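Local structure of transcriptional regulator, HTH_3 family (Vibrio cholerae, 1Y9Q) at residues 106-111 with 170-175. The protein is probably a DNA-binding transcription factor that joins a helix-turn-helix domain to a zinc-containing cupin domain, which here holds D-methionine. Residues are numbered along the deposited sequence; the frame is centred on the assembly and turned at random.
With MED (D-methionine), chain C.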
loop_
_atom_site.group_PDB
_atom_site.type_symbol
_atom_site.label_atom_id
_atom_site.label_comp_id
_atom_site.label_asym_id
_atom_site.label_seq_id
_atom_site.Cartn_x
_atom_site.Cartn_y
_atom_site.Cartn_z
ATOM N N ILE A 106 -16.212 15.641 0.948
ATOM C CA ILE A 106 -16.715 14.797 2.036
ATOM C C ILE A 106 -17.532 13.589 1.581
ATOM O O ILE A 106 -18.510 13.719 0.833
ATOM C CB ILE A 106 -17.562 15.634 3.017
ATOM C CG1 ILE A 106 -16.727 16.810 3.526
ATOM C CG2 ILE A 106 -18.024 14.780 4.185
ATOM C CD1 ILE A 106 -17.499 17.786 4.396
ATOM N N PHE A 107 -17.133 12.418 2.071
ATOM C CA PHE A 107 -17.789 11.169 1.710
ATOM C C PHE A 107 -18.257 10.363 2.912
ATOM O O PHE A 107 -17.750 10.520 4.022
ATOM C CB PHE A 107 -16.826 10.268 0.942
ATOM C CG PHE A 107 -16.108 10.947 -0.174
ATOM C CD1 PHE A 107 -16.699 11.080 -1.423
ATOM C CD2 PHE A 107 -14.822 11.436 0.019
ATOM C CE1 PHE A 107 -16.016 11.691 -2.471
ATOM C CE2 PHE A 107 -14.127 12.048 -1.016
ATOM C CZ PHE A 107 -14.725 12.176 -2.265
ATOM N N GLU A 108 -19.230 9.492 2.664
ATOM C CA GLU A 108 -19.722 8.571 3.679
ATOM C C GLU A 108 -19.415 7.234 3.015
ATOM O O GLU A 108 -19.985 6.912 1.974
ATOM C CB GLU A 108 -21.228 8.729 3.910
ATOM C CG GLU A 108 -21.729 7.857 5.044
ATOM C CD GLU A 108 -23.101 8.260 5.542
ATOM O OE1 GLU A 108 -23.251 9.400 6.036
ATOM O OE2 GLU A 108 -24.028 7.431 5.441
ATOM N N ILE A 109 -18.500 6.475 3.604
ATOM C CA ILE A 109 -18.061 5.201 3.038
ATOM C C ILE A 109 -18.557 3.969 3.785
ATOM O O ILE A 109 -18.456 3.896 5.006
ATOM C CB ILE A 109 -16.517 5.115 3.023
ATOM C CG1 ILE A 109 -15.919 6.382 2.399
ATOM C CG2 ILE A 109 -16.070 3.867 2.281
ATOM C CD1 ILE A 109 -16.469 6.709 1.039
ATOM N N THR A 110 -19.071 2.998 3.037
ATOM C CA THR A 110 -19.552 1.749 3.622
ATOM C C THR A 110 -18.681 0.596 3.140
ATOM O O THR A 110 -18.599 0.320 1.941
ATOM C CB THR A 110 -21.011 1.455 3.228
ATOM O OG1 THR A 110 -21.855 2.512 3.696
ATOM C CG2 THR A 110 -21.472 0.134 3.844
ATOM N N LEU A 111 -18.018 -0.061 4.083
ATOM C CA LEU A 111 -17.158 -1.190 3.778
ATOM C C LEU A 111 -17.923 -2.468 4.106
ATOM O O LEU A 111 -18.560 -2.562 5.159
ATOM C CB LEU A 111 -15.879 -1.120 4.615
ATOM C CG LEU A 111 -14.915 0.022 4.297
ATOM C CD1 LEU A 111 -13.768 0.023 5.290
ATOM C CD2 LEU A 111 -14.398 -0.142 2.882
ATOM N N LYS A 170 -19.216 -5.348 8.462
ATOM C CA LYS A 170 -19.614 -4.072 7.894
ATOM C C LYS A 170 -19.153 -2.920 8.774
ATOM O O LYS A 170 -19.101 -3.037 9.996
ATOM C CB LYS A 170 -21.134 -4.019 7.731
ATOM C CG LYS A 170 -21.666 -2.663 7.282
ATOM C CD LYS A 170 -23.184 -2.671 7.166
ATOM C CE LYS A 170 -23.709 -1.314 6.732
ATOM N NZ LYS A 170 -25.188 -1.294 6.551
ATOM N N ALA A 171 -18.800 -1.812 8.134
ATOM C CA ALA A 171 -18.362 -0.617 8.837
ATOM C C ALA A 171 -18.680 0.567 7.945
ATOM O O ALA A 171 -18.521 0.495 6.727
ATOM C CB ALA A 171 -16.876 -0.676 9.118
ATOM N N VAL A 172 -19.154 1.643 8.558
ATOM C CA VAL A 172 -19.497 2.853 7.832
ATOM C C VAL A 172 -18.768 3.996 8.513
ATOM O O VAL A 172 -18.739 4.070 9.743
ATOM C CB VAL A 172 -21.011 3.129 7.882
ATOM C CG1 VAL A 172 -21.336 4.393 7.092
ATOM C CG2 VAL A 172 -21.778 1.937 7.319
ATOM N N PHE A 173 -18.162 4.877 7.724
ATOM C CA PHE A 173 -17.441 6.003 8.301
ATOM C C PHE A 173 -17.473 7.230 7.410
ATOM O O PHE A 173 -17.597 7.120 6.191
ATOM C CB PHE A 173 -15.985 5.612 8.592
ATOM C CG PHE A 173 -15.169 5.275 7.362
ATOM C CD1 PHE A 173 -14.305 6.213 6.805
ATOM C CD2 PHE A 173 -15.235 4.007 6.790
ATOM C CE1 PHE A 173 -13.515 5.894 5.699
ATOM C CE2 PHE A 173 -14.452 3.678 5.684
ATOM C CZ PHE A 173 -13.588 4.625 5.138
ATOM N N GLN A 174 -17.382 8.402 8.029
ATOM C CA GLN A 174 -17.359 9.635 7.273
ATOM C C GLN A 174 -15.896 9.911 6.976
ATOM O O GLN A 174 -15.040 9.756 7.849
ATOM C CB GLN A 174 -17.922 10.809 8.075
ATOM C CG GLN A 174 -17.883 12.110 7.274
ATOM C CD GLN A 174 -18.143 13.338 8.114
ATOM O OE1 GLN A 174 -17.362 13.670 9.007
ATOM N NE2 GLN A 174 -19.248 14.023 7.833
ATOM N N ASN A 175 -15.608 10.316 5.747
ATOM C CA ASN A 175 -14.241 10.622 5.365
ATOM C C ASN A 175 -14.181 12.033 4.796
ATOM O O ASN A 175 -14.809 12.323 3.784
ATOM C CB ASN A 175 -13.752 9.598 4.331
ATOM C CG ASN A 175 -12.302 9.822 3.908
ATOM O OD1 ASN A 175 -11.450 10.216 4.710
ATOM N ND2 ASN A 175 -12.012 9.541 2.646
HETATM N N MED C . -9.397 8.878 0.575
HETATM C CA MED C . -10.035 7.818 -0.259
HETATM C C MED C . -9.049 6.678 -0.544
HETATM O O MED C . -7.885 6.677 -0.118
HETATM C CB MED C . -11.303 7.305 0.462
HETATM C CG MED C . -12.160 6.235 -0.181
HETATM S SD MED C . -12.908 7.018 -1.641
HETATM C CE MED C . -13.914 8.255 -0.947
HETATM O OXT MED C . -9.413 5.723 -1.228
#
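I109 packs over one face of the F173 ring: its CB lies 3.9 Å from the ring centroid and 23° off the normal, a CH-pi contact displaced toward the rim near CZ and CE2. L111 approaches the same ring at its edge, CD1 3.7 Å from F173 CE2. The F173 torsion contributes to both: chi1 of 64° sets CG between backbone N and carbonyl carbon and brings the ring toward the partner strand. On the same face of the sheet, D-methionine's terminal methyl CE sits over the F107 ring, 3.4 Å from CD2, and meets I109 CD1 at 3.6 Å. On the opposite face T110 lies beside V172, with T110 OG1 3.7 Å from V172 CG2. Behind these side chains, six backbone hydrogen bonds fix an antiparallel register, with F107–N175, I109–F173 and L111–A171 as hydrogen-bonded pairs; the bond from L111 N to A171 O measures 2.7 Å. N175 also lines the ligand pocket, near the zinc ligand E128. Within the cupin beta-sandwich, strand 104-111 lies between strands 90-99 and 171-178, the latter continuing to 127-134. I92 touches F107 and I109, while M137 and A166 of the facing sheet pack on A171.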